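Local coordinates for glutamate--cysteine ligase GshA (Methylobacillus flagellatus KT, PDB 3K1T), which probably acts as a ligase that joins glutamate to cysteine to make gamma-glutamylcysteine, at residues Gly242-Ala247 and Glu318-Ser323; Arg21-Met26 and Arg401-Gly406. All coordinates share one frame; numbering follows the deposited sequence.

Contact 1 of 2, residues Gly242-Ala247 and Glu318-Ser323; sequences GLDFHA and EGLKVS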
loop_
_atom_site.group_PDB
_atom_site.type_symbol
_atom_site.label_atom_id
_atom_site.label_comp_id
_atom_site.label_asym_id
_atom_site.label_seq_id
_atom_site.Cartn_x
_atom_site.Cartn_y
_atom_site.Cartn_z
ATOM N N GLY A 242 6.433 -40.873 -15.806
ATOM C CA GLY A 242 7.696 -40.725 -16.488
ATOM C C GLY A 242 7.701 -41.574 -17.746
ATOM O O GLY A 242 7.084 -42.666 -17.808
ATOM N N LEU A 243 8.340 -41.063 -18.780
ATOM C CA LEU A 243 8.466 -41.788 -20.027
ATOM C C LEU A 243 9.923 -41.737 -20.449
ATOM O O LEU A 243 10.640 -40.796 -20.093
ATOM C CB LEU A 243 7.598 -41.152 -21.118
ATOM C CG LEU A 243 6.089 -41.097 -20.915
ATOM C CD1 LEU A 243 5.479 -40.377 -22.086
ATOM C CD2 LEU A 243 5.493 -42.518 -20.768
ATOM N N ASP A 244 10.335 -42.760 -21.192
ATOM C CA ASP A 244 11.638 -42.810 -21.847
ATOM C C ASP A 244 11.481 -42.265 -23.258
ATOM O O ASP A 244 10.955 -42.946 -24.132
ATOM C CB ASP A 244 12.185 -44.253 -21.891
ATOM C CG ASP A 244 13.541 -44.351 -22.625
ATOM O OD1 ASP A 244 14.128 -43.275 -22.970
ATOM O OD2 ASP A 244 13.993 -45.502 -22.876
ATOM N N PHE A 245 11.923 -41.022 -23.466
ATOM C CA PHE A 245 11.820 -40.375 -24.791
ATOM C C PHE A 245 12.878 -40.855 -25.797
ATOM O O PHE A 245 12.845 -40.458 -26.969
ATOM C CB PHE A 245 11.852 -38.857 -24.646
ATOM C CG PHE A 245 10.570 -38.282 -24.123
ATOM C CD1 PHE A 245 9.517 -38.015 -24.980
ATOM C CD2 PHE A 245 10.431 -37.974 -22.781
ATOM C CE1 PHE A 245 8.341 -37.453 -24.509
ATOM C CE2 PHE A 245 9.251 -37.430 -22.300
ATOM C CZ PHE A 245 8.208 -37.161 -23.169
ATOM N N HIS A 246 13.785 -41.738 -25.368
ATOM C CA HIS A 246 14.635 -42.459 -26.348
ATOM C C HIS A 246 14.080 -43.800 -26.798
ATOM O O HIS A 246 14.732 -44.515 -27.553
ATOM C CB HIS A 246 16.057 -42.605 -25.824
ATOM C CG HIS A 246 16.751 -41.293 -25.673
ATOM N ND1 HIS A 246 17.163 -40.544 -26.762
ATOM C CD2 HIS A 246 17.056 -40.566 -24.573
ATOM C CE1 HIS A 246 17.706 -39.416 -26.329
ATOM N NE2 HIS A 246 17.645 -39.401 -25.009
ATOM N N ALA A 247 12.874 -44.141 -26.366
ATOM C CA ALA A 247 12.206 -45.333 -26.860
ATOM C C ALA A 247 10.777 -44.951 -27.250
ATOM O O ALA A 247 10.371 -43.803 -27.068
ATOM C CB ALA A 247 12.201 -46.418 -25.793
ATOM N N GLU A 318 21.658 -38.160 -18.958
ATOM C CA GLU A 318 21.402 -39.205 -17.915
ATOM C C GLU A 318 20.040 -39.819 -18.196
ATOM O O GLU A 318 19.077 -39.085 -18.561
ATOM C CB GLU A 318 21.380 -38.621 -16.502
ATOM C CG GLU A 318 22.723 -38.187 -15.895
ATOM C CD GLU A 318 23.145 -36.773 -16.249
ATOM O OE1 GLU A 318 22.443 -36.074 -17.032
ATOM O OE2 GLU A 318 24.209 -36.362 -15.751
ATOM N N GLY A 319 19.924 -41.135 -18.038
ATOM C CA GLY A 319 18.678 -41.852 -18.431
ATOM C C GLY A 319 17.508 -41.762 -17.454
ATOM O O GLY A 319 17.682 -41.769 -16.225
ATOM N N LEU A 320 16.299 -41.629 -17.996
ATOM C CA LEU A 320 15.056 -41.783 -17.212
ATOM C C LEU A 320 14.966 -40.881 -15.986
ATOM O O LEU A 320 14.634 -41.327 -14.873
ATOM C CB LEU A 320 14.851 -43.250 -16.821
ATOM C CG LEU A 320 15.033 -44.262 -17.957
ATOM C CD1 LEU A 320 14.843 -45.716 -17.418
ATOM C CD2 LEU A 320 14.101 -43.958 -19.158
ATOM N N LYS A 321 15.233 -39.595 -16.187
ATOM C CA LYS A 321 15.069 -38.627 -15.122
ATOM C C LYS A 321 13.693 -37.947 -15.158
ATOM O O LYS A 321 13.289 -37.309 -14.200
ATOM C CB LYS A 321 16.183 -37.584 -15.183
ATOM C CG LYS A 321 17.585 -38.156 -15.074
ATOM C CD LYS A 321 17.771 -39.111 -13.897
ATOM C CE LYS A 321 19.231 -39.613 -13.845
ATOM N NZ LYS A 321 19.453 -40.674 -12.819
ATOM N N VAL A 322 12.962 -38.107 -16.255
ATOM C CA VAL A 322 11.625 -37.532 -16.364
ATOM C C VAL A 322 10.678 -38.326 -15.474
ATOM O O VAL A 322 10.530 -39.548 -15.643
ATOM C CB VAL A 322 11.129 -37.535 -17.812
ATOM C CG1 VAL A 322 9.664 -37.041 -17.865
ATOM C CG2 VAL A 322 12.023 -36.649 -18.688
ATOM N N SER A 323 10.034 -37.640 -14.531
ATOM C CA SER A 323 9.145 -38.294 -13.586
ATOM C C SER A 323 7.652 -38.031 -13.837
ATOM O O SER A 323 6.787 -38.713 -13.264
ATOM C CB SER A 323 9.503 -37.893 -12.166
ATOM O OG SER A 323 9.272 -36.504 -11.968
HETATM O O HOH W 1 11.639 -41.321 -17.399
HETATM O O HOH W 2 13.616 -39.600 -19.072
#
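Gly242 and Val322 meet at one end of a four-stranded antiparallel sheet, where the chain leaves edge strand 237-241 and, from the other loop, enters its neighbour 324-329. No direct hydrogen bond joins the two loops here; water takes over from the strand pairing. One water donates both to Leu243 O and, at 2.7 Å, to Val322 O. A second accepts from Val322 N at 3.3 Å and reaches Leu243 O only weakly. Glycine suits position 242 because its CA lies 3.2 Å from Val322 O, a CA-H...O contact, and a beta carbon there would clash with that same oxygen. Val322 and Phe245 are both buried: Val322 CB sits against Leu243 O, while CG1, anti to the backbone N (chi1 175°), lies near the plane of the Phe245 ring at its edge, 4.5 Å from CE2. Both side chains also rest on Ala284 of strand 280-285, and Phe245 continues onto Met313 of helix 307-314, so apolar types fit this inner side. Asp244 begins a type I turn closed by Ala247 N to Asp244 O, and it adds an Asx turn: His246 N donates to Asp244 OD1 at 2.9 Å, approaching from above the carboxylate plane. With alanine in place of Asp244, His246 N would probably lose its side-chain acceptor, and Leu320 CD2 the carboxylate packed beside it. Toward the surface, that Leu320 CD2 presses on Asp244 CB at 3.4 Å and lies almost as near the carboxylate carbon.

Contact 2 of 2, residues Arg21-Met26 and Arg401-Gly406; sequences RLLDNM and RFYAYG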
loop_
_atom_site.group_PDB
_atom_site.type_symbol
_atom_site.label_atom_id
_atom_site.label_comp_id
_atom_site.label_asym_id
_atom_site.label_seq_id
_atom_site.Cartn_x
_atom_site.Cartn_y
_atom_site.Cartn_z
ATOM N N ARG A 21 -18.835 -9.495 -15.809
ATOM C CA ARG A 21 -19.096 -10.231 -14.567
ATOM C C ARG A 21 -18.265 -9.665 -13.398
ATOM O O ARG A 21 -18.787 -9.506 -12.281
ATOM C CB ARG A 21 -18.826 -11.739 -14.750
ATOM C CG ARG A 21 -19.787 -12.451 -15.722
ATOM C CD ARG A 21 -21.240 -12.598 -15.231
ATOM N NE ARG A 21 -21.926 -13.446 -16.206
ATOM C CZ ARG A 21 -22.373 -13.032 -17.402
ATOM N NH1 ARG A 21 -22.262 -11.758 -17.771
ATOM N NH2 ARG A 21 -22.921 -13.899 -18.256
ATOM N N LEU A 22 -16.979 -9.355 -13.645
ATOM C CA LEU A 22 -16.103 -8.798 -12.599
ATOM C C LEU A 22 -16.615 -7.429 -12.134
ATOM O O LEU A 22 -16.646 -7.130 -10.925
ATOM C CB LEU A 22 -14.644 -8.667 -13.080
ATOM C CG LEU A 22 -13.911 -9.936 -13.509
ATOM C CD1 LEU A 22 -12.512 -9.529 -14.105
ATOM C CD2 LEU A 22 -13.778 -10.934 -12.333
ATOM N N LEU A 23 -17.026 -6.604 -13.094
ATOM C CA LEU A 23 -17.458 -5.237 -12.783
ATOM C C LEU A 23 -18.886 -5.190 -12.204
ATOM O O LEU A 23 -19.286 -4.180 -11.669
ATOM C CB LEU A 23 -17.352 -4.343 -13.991
ATOM C CG LEU A 23 -15.927 -4.252 -14.566
ATOM C CD1 LEU A 23 -15.948 -3.528 -15.917
ATOM C CD2 LEU A 23 -14.920 -3.596 -13.593
ATOM N N ASP A 24 -19.638 -6.266 -12.304
ATOM C CA ASP A 24 -20.949 -6.330 -11.643
ATOM C C ASP A 24 -20.838 -7.010 -10.268
ATOM O O ASP A 24 -21.867 -7.161 -9.572
ATOM C CB ASP A 24 -21.951 -7.097 -12.530
ATOM C CG ASP A 24 -23.425 -7.007 -12.032
ATOM O OD1 ASP A 24 -23.871 -5.948 -11.552
ATOM O OD2 ASP A 24 -24.164 -8.004 -12.161
ATOM N N ASN A 25 -19.637 -7.485 -9.900
ATOM C CA ASN A 25 -19.442 -8.223 -8.644
ATOM C C ASN A 25 -18.224 -7.719 -7.866
ATOM O O ASN A 25 -17.650 -8.454 -7.084
ATOM C CB ASN A 25 -19.256 -9.714 -8.970
ATOM C CG ASN A 25 -20.551 -10.378 -9.377
ATOM O OD1 ASN A 25 -21.419 -10.584 -8.518
ATOM N ND2 ASN A 25 -20.728 -10.668 -10.701
HETATM N N MSE A 26 -17.836 -6.468 -8.074
HETATM C CA MSE A 26 -16.540 -5.986 -7.582
HETATM C C MSE A 26 -16.392 -6.073 -6.040
HETATM O O MSE A 26 -15.451 -6.689 -5.545
HETATM C CB MSE A 26 -16.199 -4.617 -8.193
HETATM C CG MSE A 26 -14.783 -4.155 -7.913
HETATM SE SE MSE A 26 -14.685 -3.177 -6.213
HETATM C CE MSE A 26 -12.786 -2.702 -6.316
ATOM N N ARG A 401 -9.704 -3.590 -18.153
ATOM C CA ARG A 401 -8.840 -4.644 -18.626
ATOM C C ARG A 401 -7.804 -4.982 -17.549
ATOM O O ARG A 401 -7.574 -6.175 -17.233
ATOM C CB ARG A 401 -8.147 -4.213 -19.929
ATOM C CG ARG A 401 -7.012 -5.180 -20.423
ATOM C CD ARG A 401 -7.517 -6.291 -21.271
ATOM N NE ARG A 401 -8.007 -5.825 -22.580
ATOM C CZ ARG A 401 -7.288 -5.627 -23.672
ATOM N NH1 ARG A 401 -5.985 -5.851 -23.680
ATOM N NH2 ARG A 401 -7.883 -5.181 -24.780
ATOM N N PHE A 402 -7.164 -3.947 -16.994
ATOM C CA PHE A 402 -6.096 -4.169 -16.002
ATOM C C PHE A 402 -6.618 -4.654 -14.663
ATOM O O PHE A 402 -5.948 -5.446 -13.990
ATOM C CB PHE A 402 -5.105 -2.961 -15.951
ATOM C CG PHE A 402 -4.103 -3.036 -17.047
ATOM C CD1 PHE A 402 -4.431 -2.626 -18.342
ATOM C CD2 PHE A 402 -2.889 -3.655 -16.847
ATOM C CE1 PHE A 402 -3.549 -2.764 -19.379
ATOM C CE2 PHE A 402 -1.987 -3.790 -17.892
ATOM C CZ PHE A 402 -2.327 -3.360 -19.159
ATOM N N TYR A 403 -7.840 -4.247 -14.295
ATOM C CA TYR A 403 -8.500 -4.822 -13.135
ATOM C C TYR A 403 -8.675 -6.339 -13.332
ATOM O O TYR A 403 -8.364 -7.137 -12.404
ATOM C CB TYR A 403 -9.847 -4.143 -12.791
ATOM C CG TYR A 403 -10.531 -4.772 -11.602
ATOM C CD1 TYR A 403 -9.988 -4.666 -10.323
ATOM C CD2 TYR A 403 -11.729 -5.477 -11.739
ATOM C CE1 TYR A 403 -10.592 -5.239 -9.224
ATOM C CE2 TYR A 403 -12.348 -6.086 -10.614
ATOM C CZ TYR A 403 -11.763 -5.967 -9.362
ATOM O OH TYR A 403 -12.358 -6.556 -8.243
ATOM N N ALA A 404 -9.156 -6.736 -14.518
ATOM C CA ALA A 404 -9.303 -8.153 -14.835
ATOM C C ALA A 404 -7.949 -8.886 -14.786
ATOM O O ALA A 404 -7.869 -9.978 -14.236
ATOM C CB ALA A 404 -10.003 -8.375 -16.214
ATOM N N TYR A 405 -6.891 -8.277 -15.312
ATOM C CA TYR A 405 -5.558 -8.888 -15.208
ATOM C C TYR A 405 -5.184 -9.119 -13.726
ATOM O O TYR A 405 -4.645 -10.187 -13.355
ATOM C CB TYR A 405 -4.483 -8.018 -15.875
ATOM C CG TYR A 405 -4.491 -7.994 -17.395
ATOM C CD1 TYR A 405 -5.440 -8.675 -18.123
ATOM C CD2 TYR A 405 -3.531 -7.269 -18.105
ATOM C CE1 TYR A 405 -5.427 -8.648 -19.541
ATOM C CE2 TYR A 405 -3.518 -7.240 -19.510
ATOM C CZ TYR A 405 -4.467 -7.940 -20.217
ATOM O OH TYR A 405 -4.486 -7.928 -21.606
ATOM N N GLY A 406 -5.433 -8.116 -12.893
ATOM C CA GLY A 406 -5.089 -8.231 -11.469
ATOM C C GLY A 406 -5.929 -9.252 -10.716
ATOM O O GLY A 406 -5.449 -9.883 -9.766
#
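Leu22 and Ala404 bring helix 13-23 against helix 398-421 in a buried helix-helix packing that joins the N-terminal and C-terminal parts of the fold. The tight part is here: Leu22 CD1 comes to 3.5 Å from Ala404 CB, closer than carbon atoms usually pack, and to 3.6 Å from Ala404 CA. A methyl side chain suits position 404, since it lets the leucine branch reach down to the helix backbone, and the CA atoms of the pair stand 7.2 Å apart. Leu22 also touches Val407 farther along that helix, and Phe222 and Ile226 of helix 210-226, so a branched apolar side chain is well placed among three helices.

Tyr403, one residue before Ala404, widens the contact toward Leu23 and Met26. Its ring stretches out from helix 398-421 with CG anti to the backbone N (chi1 179°), which carries the hydroxyl as far as the start of helix 26-40. Leu22 CB meets the ring at its edge, near its plane. The selenomethionine Met26 crosses the phenol end obliquely, its CG 3.4 Å from Tyr403 OH, and also packs on Gln124 of the second subunit. The tyrosine fits because its hydroxyl, at the end of an apolar ring, is hydrogen-bonded to Glu30 OE2.

Packing is looser beside partly exposed Leu23, whose CD2 stays 4.1 Å from Tyr403 CD2 as the two side chains run past each other in opposite directions; Pro389 touches both. Asn25, also partly exposed, uses its amide within its own segment: Asn25 ND2 turns back to donate to Arg21 O at 2.8 Å, with that oxygen near the amide plane and an N-H...O angle of 158°.

The two contacts lie on opposite sides of the chain's centre, with their centres 43 Å apart and their nearest atoms about 30 Å apart, and they share no helix or strand. Along the chain they are nested: 21-26 comes first, then 242-247 and 318-323, and finally 401-406. Contact 2 therefore closes a long loop that holds most of the protein, packing early and late helices together. Contact 1 closes a shorter excursion within it, comprising helices 251-272 and 307-314 and strands 280-285 and 291-296. Regions near the two ends of the chain are thus brought together far from the junction they enclose.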